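Uncharacterized protein (Aeromonas hydrophila J-1, PDB 6R1J) serves as the C component of a tripartite alpha-pore-forming toxin, captured here as its soluble form, and probably contributes to pore assembly on target membranes. Local coordinates at residues S7-N12 and S208-S213; S24-N29 and Q195-F200; A57-L62 and R259-D264; Q143-L148 and Q175-V180. The protein carries 3 engineered substitutions. All coordinates share one frame; numbering follows the deposited sequence.

Interaction 1: S7-N12 and S208-S213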
loop_
_atom_site.group_PDB
_atom_site.type_symbol
_atom_site.label_atom_id
_atom_site.label_comp_id
_atom_site.label_asym_id
_atom_site.label_seq_id
_atom_site.Cartn_x
_atom_site.Cartn_y
_atom_site.Cartn_z
ATOM N N SER A 7 -12.616 -24.430 3.721
ATOM C CA SER A 7 -11.543 -25.073 2.936
ATOM C C SER A 7 -10.600 -24.025 2.327
ATOM O O SER A 7 -9.350 -24.219 2.393
ATOM C CB SER A 7 -12.123 -25.993 1.866
ATOM O OG SER A 7 -12.836 -27.057 2.472
ATOM N N GLN A 8 -11.153 -22.941 1.785
ATOM C CA GLN A 8 -10.335 -21.899 1.137
ATOM C C GLN A 8 -9.478 -21.177 2.174
ATOM O O GLN A 8 -8.309 -20.938 1.886
ATOM C CB GLN A 8 -11.216 -20.903 0.407
ATOM C CG GLN A 8 -11.751 -21.464 -0.907
ATOM C CD GLN A 8 -12.421 -20.384 -1.717
ATOM O OE1 GLN A 8 -11.924 -19.257 -1.784
ATOM N NE2 GLN A 8 -13.531 -20.728 -2.355
ATOM N N SER A 9 -10.097 -20.790 3.278
ATOM C CA SER A 9 -9.458 -20.003 4.355
ATOM C C SER A 9 -8.290 -20.826 4.881
ATOM O O SER A 9 -7.179 -20.298 5.010
ATOM C CB SER A 9 -10.438 -19.697 5.455
ATOM O OG SER A 9 -11.437 -18.809 5.017
ATOM N N ILE A 10 -8.549 -22.109 5.133
ATOM C CA ILE A 10 -7.508 -23.044 5.615
ATOM C C ILE A 10 -6.359 -23.097 4.619
ATOM O O ILE A 10 -5.218 -22.892 5.050
ATOM C CB ILE A 10 -8.116 -24.409 5.948
ATOM C CG1 ILE A 10 -8.954 -24.316 7.216
ATOM C CG2 ILE A 10 -7.025 -25.442 6.066
ATOM C CD1 ILE A 10 -9.800 -25.540 7.494
ATOM N N ALA A 11 -6.634 -23.302 3.330
ATOM C CA ALA A 11 -5.596 -23.444 2.295
ATOM C C ALA A 11 -4.767 -22.157 2.213
ATOM O O ALA A 11 -3.519 -22.243 2.167
ATOM C CB ALA A 11 -6.235 -23.795 0.973
ATOM N N ASN A 12 -5.435 -21.012 2.217
ATOM C CA ASN A 12 -4.799 -19.680 2.115
ATOM C C ASN A 12 -3.927 -19.439 3.353
ATOM O O ASN A 12 -2.822 -18.917 3.189
ATOM C CB ASN A 12 -5.845 -18.588 1.906
ATOM C CG ASN A 12 -6.539 -18.717 0.563
ATOM O OD1 ASN A 12 -5.940 -19.238 -0.363
ATOM N ND2 ASN A 12 -7.781 -18.272 0.467
ATOM N N SER A 208 -4.073 -13.025 8.801
ATOM C CA SER A 208 -5.127 -12.532 9.704
ATOM C C SER A 208 -6.459 -12.255 8.958
ATOM O O SER A 208 -7.495 -12.513 9.540
ATOM C CB SER A 208 -4.607 -11.312 10.414
ATOM O OG SER A 208 -5.608 -10.803 11.275
ATOM N N GLN A 209 -6.436 -11.706 7.747
ATOM C CA GLN A 209 -7.677 -11.531 6.933
ATOM C C GLN A 209 -8.294 -12.929 6.671
ATOM O O GLN A 209 -9.470 -13.088 6.915
ATOM C CB GLN A 209 -7.348 -10.734 5.663
ATOM C CG GLN A 209 -8.548 -10.400 4.754
ATOM C CD GLN A 209 -8.901 -11.542 3.812
ATOM O OE1 GLN A 209 -8.039 -12.229 3.269
ATOM N NE2 GLN A 209 -10.189 -11.793 3.661
ATOM N N GLN A 210 -7.529 -13.903 6.193
ATOM C CA GLN A 210 -8.021 -15.284 5.950
ATOM C C GLN A 210 -8.480 -15.903 7.271
ATOM O O GLN A 210 -9.566 -16.541 7.323
ATOM C CB GLN A 210 -6.936 -16.109 5.277
ATOM C CG GLN A 210 -6.542 -15.569 3.913
ATOM C CD GLN A 210 -7.579 -15.852 2.846
ATOM O OE1 GLN A 210 -8.371 -16.787 2.987
ATOM N NE2 GLN A 210 -7.563 -15.034 1.800
ATOM N N PHE A 211 -7.730 -15.701 8.351
ATOM C CA PHE A 211 -8.131 -16.231 9.674
ATOM C C PHE A 211 -9.486 -15.610 10.029
ATOM O O PHE A 211 -10.376 -16.278 10.595
ATOM C CB PHE A 211 -7.080 -15.894 10.743
ATOM C CG PHE A 211 -6.998 -16.823 11.923
ATOM C CD1 PHE A 211 -7.977 -17.764 12.207
ATOM C CD2 PHE A 211 -5.913 -16.737 12.787
ATOM C CE1 PHE A 211 -7.837 -18.658 13.269
ATOM C CE2 PHE A 211 -5.815 -17.570 13.898
ATOM C CZ PHE A 211 -6.767 -18.536 14.134
ATOM N N GLY A 212 -9.635 -14.301 9.802
ATOM C CA GLY A 212 -10.907 -13.608 10.103
ATOM C C GLY A 212 -12.075 -14.240 9.325
ATOM O O GLY A 212 -13.196 -14.320 9.860
ATOM N N SER A 213 -11.860 -14.619 8.066
ATOM C CA SER A 213 -12.924 -15.249 7.243
ATOM C C SER A 213 -13.287 -16.593 7.878
ATOM O O SER A 213 -14.477 -16.928 7.965
ATOM C CB SER A 213 -12.497 -15.393 5.823
ATOM O OG SER A 213 -12.426 -14.112 5.229
HETATM O O HOH W 1 -10.968 -17.042 2.815
#

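Interaction 2: S24-N29 and Q195-F200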
loop_
_atom_site.group_PDB
_atom_site.type_symbol
_atom_site.label_atom_id
_atom_site.label_comp_id
_atom_site.label_asym_id
_atom_site.label_seq_id
_atom_site.Cartn_x
_atom_site.Cartn_y
_atom_site.Cartn_z
ATOM N N SER A 24 13.648 -14.072 8.085
ATOM C CA SER A 24 14.655 -14.137 9.170
ATOM C C SER A 24 15.123 -12.723 9.529
ATOM O O SER A 24 14.890 -11.736 8.755
ATOM C CB SER A 24 15.777 -15.056 8.769
ATOM O OG SER A 24 16.436 -14.576 7.604
ATOM N N GLY A 25 15.718 -12.597 10.709
ATOM C CA GLY A 25 16.366 -11.347 11.133
ATOM C C GLY A 25 15.350 -10.333 11.571
ATOM O O GLY A 25 15.655 -9.161 11.496
ATOM N N LEU A 26 14.160 -10.771 11.975
ATOM C CA LEU A 26 13.100 -9.830 12.400
ATOM C C LEU A 26 13.042 -9.794 13.924
ATOM O O LEU A 26 13.564 -10.668 14.611
ATOM C CB LEU A 26 11.766 -10.231 11.745
ATOM C CG LEU A 26 11.703 -10.028 10.229
ATOM C CD1 LEU A 26 10.389 -10.561 9.663
ATOM C CD2 LEU A 26 11.884 -8.549 9.851
ATOM N N PRO A 27 12.426 -8.755 14.493
ATOM C CA PRO A 27 12.327 -8.642 15.942
ATOM C C PRO A 27 11.352 -9.609 16.604
ATOM O O PRO A 27 10.581 -10.309 15.921
ATOM C CB PRO A 27 11.848 -7.204 16.175
ATOM C CG PRO A 27 11.183 -6.805 14.870
ATOM C CD PRO A 27 11.932 -7.553 13.793
ATOM N N GLN A 28 11.377 -9.574 17.938
ATOM C CA GLN A 28 10.638 -10.514 18.803
ATOM C C GLN A 28 9.159 -10.584 18.371
ATOM O O GLN A 28 8.644 -11.704 18.300
ATOM C CB GLN A 28 10.722 -10.117 20.278
ATOM C CG GLN A 28 9.993 -11.105 21.174
ATOM C CD GLN A 28 10.689 -12.443 21.211
ATOM O OE1 GLN A 28 11.909 -12.503 21.406
ATOM N NE2 GLN A 28 9.938 -13.528 21.037
ATOM N N ASN A 29 8.486 -9.457 18.113
ATOM C CA ASN A 29 7.041 -9.507 17.748
ATOM C C ASN A 29 6.821 -10.337 16.470
ATOM O O ASN A 29 5.730 -10.947 16.404
ATOM C CB ASN A 29 6.388 -8.131 17.648
ATOM C CG ASN A 29 6.361 -7.405 18.978
ATOM O OD1 ASN A 29 5.584 -7.735 19.864
ATOM N ND2 ASN A 29 7.196 -6.408 19.099
ATOM N N GLN A 195 11.871 -2.334 4.336
ATOM C CA GLN A 195 11.320 -3.139 3.212
ATOM C C GLN A 195 10.959 -4.552 3.690
ATOM O O GLN A 195 9.819 -5.024 3.444
ATOM C CB GLN A 195 12.339 -3.097 2.074
ATOM C CG GLN A 195 12.069 -4.012 0.893
ATOM C CD GLN A 195 13.205 -3.832 -0.093
ATOM O OE1 GLN A 195 13.072 -3.157 -1.119
ATOM N NE2 GLN A 195 14.370 -4.350 0.255
ATOM N N ARG A 196 11.871 -5.209 4.404
ATOM C CA ARG A 196 11.651 -6.587 4.885
ATOM C C ARG A 196 10.498 -6.607 5.875
ATOM O O ARG A 196 9.642 -7.517 5.802
ATOM C CB ARG A 196 12.923 -7.079 5.563
ATOM C CG ARG A 196 12.878 -8.535 5.951
ATOM C CD ARG A 196 14.213 -8.933 6.535
ATOM N NE ARG A 196 15.318 -8.840 5.584
ATOM C CZ ARG A 196 16.475 -9.510 5.714
ATOM N NH1 ARG A 196 16.657 -10.337 6.737
ATOM N NH2 ARG A 196 17.426 -9.397 4.797
ATOM N N GLN A 197 10.468 -5.683 6.826
ATOM C CA GLN A 197 9.341 -5.682 7.784
ATOM C C GLN A 197 8.013 -5.407 7.060
ATOM O O GLN A 197 7.002 -5.954 7.499
ATOM C CB GLN A 197 9.530 -4.676 8.929
ATOM C CG GLN A 197 10.570 -5.147 9.931
ATOM C CD GLN A 197 10.663 -4.318 11.193
ATOM O OE1 GLN A 197 9.699 -3.668 11.620
ATOM N NE2 GLN A 197 11.868 -4.317 11.759
ATOM N N GLN A 198 7.964 -4.475 6.123
ATOM C CA GLN A 198 6.685 -4.189 5.403
ATOM C C GLN A 198 6.233 -5.482 4.691
ATOM O O GLN A 198 5.031 -5.844 4.734
ATOM C CB GLN A 198 6.887 -3.049 4.407
ATOM C CG GLN A 198 7.069 -1.686 5.076
ATOM C CD GLN A 198 7.559 -0.636 4.099
ATOM O OE1 GLN A 198 8.234 -0.953 3.116
ATOM N NE2 GLN A 198 7.248 0.638 4.364
ATOM N N GLY A 199 7.152 -6.170 4.033
ATOM C CA GLY A 199 6.835 -7.445 3.364
ATOM C C GLY A 199 6.267 -8.430 4.366
ATOM O O GLY A 199 5.223 -9.083 4.100
ATOM N N PHE A 200 6.901 -8.568 5.519
ATOM C CA PHE A 200 6.433 -9.509 6.565
ATOM C C PHE A 200 5.035 -9.128 7.054
ATOM O O PHE A 200 4.150 -9.975 7.199
ATOM C CB PHE A 200 7.435 -9.513 7.728
ATOM C CG PHE A 200 7.027 -10.445 8.816
ATOM C CD1 PHE A 200 7.373 -11.789 8.764
ATOM C CD2 PHE A 200 6.363 -9.972 9.940
ATOM C CE1 PHE A 200 7.012 -12.645 9.802
ATOM C CE2 PHE A 200 6.013 -10.835 10.972
ATOM C CZ PHE A 200 6.340 -12.169 10.905
#

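Interaction 3: A57-L62 and R259-D264. With NA (sodium ion), chain C.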
loop_
_atom_site.group_PDB
_atom_site.type_symbol
_atom_site.label_atom_id
_atom_site.label_comp_id
_atom_site.label_asym_id
_atom_site.label_seq_id
_atom_site.Cartn_x
_atom_site.Cartn_y
_atom_site.Cartn_z
ATOM N N ALA A 57 -21.869 -34.330 9.858
ATOM C CA ALA A 57 -22.338 -35.664 10.315
ATOM C C ALA A 57 -23.584 -35.457 11.161
ATOM O O ALA A 57 -24.615 -36.061 10.867
ATOM C CB ALA A 57 -21.251 -36.389 11.065
ATOM N N PHE A 58 -23.511 -34.533 12.111
ATOM C CA PHE A 58 -24.640 -34.163 12.979
ATOM C C PHE A 58 -25.804 -33.681 12.122
ATOM O O PHE A 58 -26.968 -34.121 12.379
ATOM C CB PHE A 58 -24.213 -33.079 13.975
ATOM C CG PHE A 58 -25.350 -32.280 14.540
ATOM C CD1 PHE A 58 -26.083 -32.741 15.616
ATOM C CD2 PHE A 58 -25.711 -31.078 13.961
ATOM C CE1 PHE A 58 -27.150 -32.012 16.110
ATOM C CE2 PHE A 58 -26.781 -30.358 14.456
ATOM C CZ PHE A 58 -27.498 -30.826 15.530
ATOM N N ALA A 59 -25.533 -32.779 11.164
ATOM C CA ALA A 59 -26.617 -32.163 10.374
ATOM C C ALA A 59 -27.282 -33.243 9.499
ATOM O O ALA A 59 -28.493 -33.233 9.440
ATOM C CB ALA A 59 -26.133 -31.003 9.580
ATOM N N ALA A 60 -26.512 -34.138 8.893
ATOM C CA ALA A 60 -27.052 -35.196 8.000
ATOM C C ALA A 60 -27.993 -36.080 8.827
ATOM O O ALA A 60 -29.127 -36.298 8.407
ATOM C CB ALA A 60 -25.946 -35.994 7.381
ATOM N N ARG A 61 -27.568 -36.490 10.014
ATOM C CA ARG A 61 -28.416 -37.334 10.887
ATOM C C ARG A 61 -29.681 -36.562 11.289
ATOM O O ARG A 61 -30.807 -37.140 11.178
ATOM C CB ARG A 61 -27.576 -37.841 12.050
ATOM C CG ARG A 61 -28.378 -38.326 13.248
ATOM C CD ARG A 61 -27.469 -38.845 14.346
ATOM N NE ARG A 61 -28.262 -39.093 15.539
ATOM C CZ ARG A 61 -28.816 -40.253 15.863
ATOM N NH1 ARG A 61 -29.552 -40.349 16.960
ATOM N NH2 ARG A 61 -28.618 -41.319 15.110
ATOM N N LEU A 62 -29.566 -35.300 11.712
ATOM C CA LEU A 62 -30.751 -34.548 12.173
ATOM C C LEU A 62 -31.682 -34.220 10.990
ATOM O O LEU A 62 -32.896 -34.194 11.206
ATOM C CB LEU A 62 -30.336 -33.290 12.941
ATOM C CG LEU A 62 -31.498 -32.476 13.504
ATOM C CD1 LEU A 62 -32.387 -33.303 14.409
ATOM C CD2 LEU A 62 -30.982 -31.258 14.244
ATOM N N ARG A 259 -30.290 -27.394 7.276
ATOM C CA ARG A 259 -29.820 -27.254 5.867
ATOM C C ARG A 259 -28.875 -26.054 5.760
ATOM O O ARG A 259 -27.951 -26.086 4.944
ATOM C CB ARG A 259 -31.033 -27.149 4.940
ATOM C CG ARG A 259 -31.716 -28.506 4.866
ATOM C CD ARG A 259 -32.853 -28.634 3.892
ATOM N NE ARG A 259 -33.179 -30.062 3.852
ATOM C CZ ARG A 259 -34.377 -30.518 3.580
ATOM N NH1 ARG A 259 -35.331 -29.643 3.370
ATOM N NH2 ARG A 259 -34.629 -31.815 3.566
ATOM N N THR A 260 -29.116 -24.990 6.516
ATOM C CA THR A 260 -28.161 -23.857 6.573
ATOM C C THR A 260 -26.802 -24.391 7.016
ATOM O O THR A 260 -25.806 -24.043 6.402
ATOM C CB THR A 260 -28.722 -22.689 7.381
ATOM O OG1 THR A 260 -29.946 -22.347 6.736
ATOM C CG2 THR A 260 -27.797 -21.480 7.390
ATOM N N LEU A 261 -26.712 -25.198 8.065
ATOM C CA LEU A 261 -25.389 -25.711 8.514
ATOM C C LEU A 261 -24.669 -26.441 7.379
ATOM O O LEU A 261 -23.417 -26.336 7.248
ATOM C CB LEU A 261 -25.601 -26.728 9.627
ATOM C CG LEU A 261 -25.966 -26.206 10.989
ATOM C CD1 LEU A 261 -26.269 -27.381 11.900
ATOM C CD2 LEU A 261 -24.853 -25.331 11.564
ATOM N N GLN A 262 -25.419 -27.262 6.645
ATOM C CA GLN A 262 -24.826 -28.122 5.581
ATOM C C GLN A 262 -24.249 -27.212 4.517
ATOM O O GLN A 262 -23.215 -27.552 3.961
ATOM C CB GLN A 262 -25.850 -29.091 4.984
ATOM C CG GLN A 262 -26.414 -30.009 6.036
ATOM C CD GLN A 262 -27.548 -30.867 5.515
ATOM O OE1 GLN A 262 -28.535 -30.384 4.953
ATOM N NE2 GLN A 262 -27.397 -32.162 5.715
ATOM N N VAL A 263 -24.898 -26.089 4.255
ATOM C CA VAL A 263 -24.370 -25.155 3.237
ATOM C C VAL A 263 -23.129 -24.481 3.820
ATOM O O VAL A 263 -22.120 -24.472 3.161
ATOM C CB VAL A 263 -25.426 -24.124 2.801
ATOM C CG1 VAL A 263 -24.805 -23.034 1.956
ATOM C CG2 VAL A 263 -26.577 -24.770 2.050
ATOM N N ASP A 264 -23.229 -23.943 5.035
ATOM C CA ASP A 264 -22.161 -23.119 5.652
ATOM C C ASP A 264 -20.906 -23.942 5.959
ATOM O O ASP A 264 -19.794 -23.403 5.788
ATOM C CB ASP A 264 -22.723 -22.382 6.870
ATOM C CG ASP A 264 -23.681 -21.266 6.457
ATOM O OD1 ASP A 264 -23.803 -20.975 5.231
ATOM O OD2 ASP A 264 -24.304 -20.677 7.343
HETATM NA NA NA C . -24.468 -21.919 9.357
#

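Interaction 4: Q143-L148 and Q175-V180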
loop_
_atom_site.group_PDB
_atom_site.type_symbol
_atom_site.label_atom_id
_atom_site.label_comp_id
_atom_site.label_asym_id
_atom_site.label_seq_id
_atom_site.Cartn_x
_atom_site.Cartn_y
_atom_site.Cartn_z
ATOM N N GLN A 143 28.116 18.077 3.221
ATOM C CA GLN A 143 28.476 19.521 3.286
ATOM C C GLN A 143 29.889 19.663 3.864
ATOM O O GLN A 143 30.674 20.443 3.325
ATOM C CB GLN A 143 27.520 20.301 4.178
ATOM C CG GLN A 143 26.103 20.389 3.641
ATOM C CD GLN A 143 25.290 21.254 4.571
ATOM O OE1 GLN A 143 25.828 21.896 5.475
ATOM N NE2 GLN A 143 23.986 21.278 4.363
ATOM N N GLU A 144 30.177 18.912 4.927
ATOM C CA GLU A 144 31.479 18.906 5.648
ATOM C C GLU A 144 32.575 18.494 4.651
ATOM O O GLU A 144 33.638 19.143 4.641
ATOM C CB GLU A 144 31.332 18.008 6.881
ATOM C CG GLU A 144 32.450 18.100 7.901
ATOM C CD GLU A 144 32.245 17.213 9.129
ATOM O OE1 GLU A 144 33.203 17.090 9.917
ATOM O OE2 GLU A 144 31.137 16.643 9.312
ATOM N N LEU A 145 32.301 17.505 3.793
ATOM C CA LEU A 145 33.237 16.985 2.753
ATOM C C LEU A 145 33.396 18.027 1.623
ATOM O O LEU A 145 34.488 18.035 1.000
ATOM C CB LEU A 145 32.706 15.638 2.235
ATOM C CG LEU A 145 33.691 14.708 1.533
ATOM C CD1 LEU A 145 34.567 13.970 2.536
ATOM C CD2 LEU A 145 32.947 13.706 0.660
ATOM N N ASP A 146 32.377 18.870 1.363
ATOM C CA ASP A 146 32.398 19.954 0.331
ATOM C C ASP A 146 33.381 21.043 0.770
ATOM O O ASP A 146 34.225 21.423 -0.076
ATOM C CB ASP A 146 31.016 20.578 0.069
ATOM C CG ASP A 146 30.057 19.694 -0.717
ATOM O OD1 ASP A 146 30.520 18.684 -1.302
ATOM O OD2 ASP A 146 28.844 20.021 -0.746
ATOM N N SER A 147 33.252 21.540 2.012
ATOM C CA SER A 147 34.189 22.509 2.649
ATOM C C SER A 147 35.622 22.001 2.530
ATOM O O SER A 147 36.456 22.744 1.981
ATOM C CB SER A 147 33.892 22.750 4.098
ATOM O OG SER A 147 32.904 23.748 4.251
ATOM N N LEU A 148 35.890 20.802 3.065
ATOM C CA LEU A 148 37.247 20.188 3.088
ATOM C C LEU A 148 37.847 20.201 1.677
ATOM O O LEU A 148 39.004 20.642 1.563
ATOM C CB LEU A 148 37.223 18.767 3.673
ATOM C CG LEU A 148 36.956 18.651 5.179
ATOM C CD1 LEU A 148 36.996 17.192 5.611
ATOM C CD2 LEU A 148 37.941 19.461 6.018
ATOM N N GLN A 175 38.812 10.831 7.293
ATOM C CA GLN A 175 37.853 10.665 8.428
ATOM C C GLN A 175 36.431 11.039 7.975
ATOM O O GLN A 175 35.487 10.281 8.269
ATOM C CB GLN A 175 38.271 11.510 9.641
ATOM C CG GLN A 175 39.665 11.184 10.189
ATOM C CD GLN A 175 39.779 9.772 10.715
ATOM O OE1 GLN A 175 38.883 9.264 11.399
ATOM N NE2 GLN A 175 40.899 9.129 10.415
ATOM N N THR A 176 36.268 12.180 7.303
ATOM C CA THR A 176 34.944 12.707 6.854
ATOM C C THR A 176 34.374 11.788 5.764
ATOM O O THR A 176 33.160 11.565 5.762
ATOM C CB THR A 176 35.061 14.164 6.382
ATOM O OG1 THR A 176 35.682 14.902 7.436
ATOM C CG2 THR A 176 33.729 14.798 6.028
ATOM N N GLN A 177 35.228 11.268 4.885
ATOM C CA GLN A 177 34.840 10.330 3.805
ATOM C C GLN A 177 34.266 9.062 4.470
ATOM O O GLN A 177 33.128 8.690 4.115
ATOM C CB GLN A 177 36.031 10.104 2.866
ATOM C CG GLN A 177 35.830 8.978 1.853
ATOM C CD GLN A 177 34.695 9.181 0.867
ATOM O OE1 GLN A 177 33.892 10.112 0.970
ATOM N NE2 GLN A 177 34.621 8.291 -0.113
ATOM N N ASN A 178 34.987 8.462 5.437
ATOM C CA ASN A 178 34.568 7.247 6.192
ATOM C C ASN A 178 33.276 7.528 6.970
ATOM O O ASN A 178 32.507 6.566 7.174
ATOM C CB ASN A 178 35.623 6.756 7.183
ATOM C CG ASN A 178 36.932 6.397 6.514
ATOM O OD1 ASN A 178 37.020 6.320 5.286
ATOM N ND2 ASN A 178 37.955 6.198 7.324
ATOM N N LYS A 179 33.068 8.768 7.425
ATOM C CA LYS A 179 31.806 9.168 8.086
ATOM C C LYS A 179 30.680 9.110 7.039
ATOM O O LYS A 179 29.621 8.587 7.382
ATOM C CB LYS A 179 31.887 10.553 8.728
ATOM C CG LYS A 179 30.636 10.979 9.479
ATOM C CD LYS A 179 30.631 12.440 9.879
ATOM C CE LYS A 179 29.394 12.831 10.655
ATOM N NZ LYS A 179 29.415 14.278 10.970
ATOM N N VAL A 180 30.903 9.607 5.823
ATOM C CA VAL A 180 29.877 9.622 4.733
ATOM C C VAL A 180 29.564 8.194 4.279
ATOM O O VAL A 180 28.366 7.849 4.230
ATOM C CB VAL A 180 30.311 10.509 3.556
ATOM C CG1 VAL A 180 29.503 10.250 2.288
ATOM C CG2 VAL A 180 30.233 11.977 3.950
#

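Interaction 1: S7-N12 and S208-S213
N12 of helix 5-21 and Q210 of helix 163-236 join their amides across a nearly antiparallel helix pair in the elongated alpha-helical bundle, with the short axes 8.7 Å apart. N12 ND2 donates to Q210 OE1 at 3.0 Å with an N-H...O angle of 157°. The acceptor lies close to the N12 amide plane, but the donor sits above the Q210 carbonyl plane, 55° out of it, and the two amides are turned 79° to each other. The bend of Q210 at chi2 swings its amide back across N12, whose CB lies 3.3 Å from Q210 OE1. The same OE1 accepts a second bond from a water 2.6 Å away. That water also donates to S9 OG, so two donors grip the buried glutamine oxygen and one of them links it to S9, about one turn earlier on the first helix. S9 OG gives its own hydrogen to I5 O, one turn back, and so meets the water as an acceptor. Further out, M13 packs on Q210, and N12 OD1 takes a weak hydrogen bond from R196 of the second subunit. The Q8 amide bonds N188 and G185 of that subunit, and its NE2 also N3 O. At the S9 end, S213 CB makes a van der Waals contact with S9 OG at 3.7 Å.

Interaction 2: S24-N29 and Q195-F200
L26, in the turn that links helix 5-21 to helix 28-70, drops its isobutyl group onto helix 163-236 of the bundle, just ahead of P27, the N-cap of helix 28-70. Its two methyls divide the work. CD1 lies over one face of the F200 ring, 3.8 Å from the centroid and 30° off the ring normal, a CH-pi contact whose closest atom is F200 CD1. CD2 instead runs alongside the aliphatic part of Q197, reaching its CG at 3.6 Å, and brushes R196 CG at 4.0 Å. F200 holds CG anti to the backbone N (chi1 -180°), which carries the ring out from its helix to meet L26 CD1 with a face. Beyond the leucine, the ring also meets F23 edge-to-face and packs on A30, I33 and Q34 of helix 28-70. P27 approaches Q197 from the opposite direction, its CD 3.8 Å from Q197 NE2, while the Q197 side chain also touches I123 and L127 of helix 78-157. One polar bond pins the start of the turn: R196, extended through chi2 and then bent at chi3, sends NH1 to the backbone carbonyl of S24. The oxygen lies at the edge of the guanidinium, near its plane, yet the donor stands well above the plane of the carbonyl. Q15 of the second subunit packs on R196 and bonds S24 N. The NH1 to S24 O distance is 3.0 Å, with an N-H...O angle of 149°.

Interaction 3: A57-L62 and R259-D264
L261 spans two unlike surroundings: its CD1 methyl abuts the edge of the F58 ring, 4.0 Å from CE2, while its CD2 methyl lies 4.1 Å from a bound sodium ion. The ring receives the methyl in its own plane, so this is an edge contact rather than a CH-pi one. F58 and L261 belong to helices 28-70 and 244-264 of the bundle, which run roughly antiparallel with their short axes 9.1 Å apart. A59 points its CB at the facing helix; it touches Q262 CG at 3.7 Å and lies near L261 CD1. Q262, extended beyond CG (chi2 173°), brings its end across to the other helix, NE2 3.8 Å from A60 CA. There NE2 donates to E63 OE2, and R259 NE forms a salt bridge with the other oxygen of that carboxylate, so E63 is held by two groups of the facing helix. F58 is further backed by L228, I92 and I95 of the neighbouring helices. At the far end D264 OD2 binds the sodium at 2.4 Å, with T224 OG1 as the other protein ligand, and K220 NZ also bonds OD2. The contact itself is thus apolar at its centre with polar grips around it, and the cation and lysine beside OD2 would be expected to stabilise D264 as a carboxylate.

Interaction 4: Q143-L148 and Q175-V180
T176 sits between E144, L145 and L148 in the antiparallel pair formed by helices 78-157 and 163-236, the long two-helix extension of the bundle. The short axes lie 9.6 Å apart, and the threonine methyl takes most of the hydrocarbon contact: CG2 lies 3.7 Å from L145 CD1 and 4.0 Å from E144 CG. Its hydroxyl lies on the L148 side. OG1 is hydrogen-bonded to T172 O, one turn back on its own helix, so this buried polar atom needs no partner from the opposite helix, although L148 CD1 meets it tip to tip at 3.2 Å. L148 is itself backed by L169, T172 and L173. L145 reaches past T176, CD1 coming 3.6 Å from the backbone N of Q177 and CD2 3.7 Å from Q177 OE1; these are van der Waals contacts. The charged pair lies at the solvent-exposed edge of the contact. E144, with CG anti to its backbone N (chi1 -168°) and an extended chain, stretches across to K179, also fully extended, and the two side chains cross at about a right angle. Their salt bridge is long and its hydrogen bond weak, consistent with a loose attraction at the surface. K179 also packs on A141 of helix 78-157, and V180 packs on L138 and A141. The bridge runs from K179 NZ to E144 OE2, 3.4 Å apart.

In the fold
All four contacts staple one rod-like bundle. Helix 163-236 runs through interactions 1, 2 and 4, whose centres lie 22 Å (1 to 2) and 33 Å (2 to 4) apart. Interaction 3 has its centre about 22 Å from that of interaction 1 and holds D264 of the sodium site, whereas interaction 4 lies about 75 Å, centre to centre, from interaction 3, on the opposite side of the chain's centre. Along the chain, interaction 4 is nested within the loops closed by each of the others. The second subunit brings distant parts together: N12 of interaction 1 makes a weak hydrogen bond with its R196, a residue of interaction 2, and T260 of interaction 3 bonds its Q177, a residue of interaction 4.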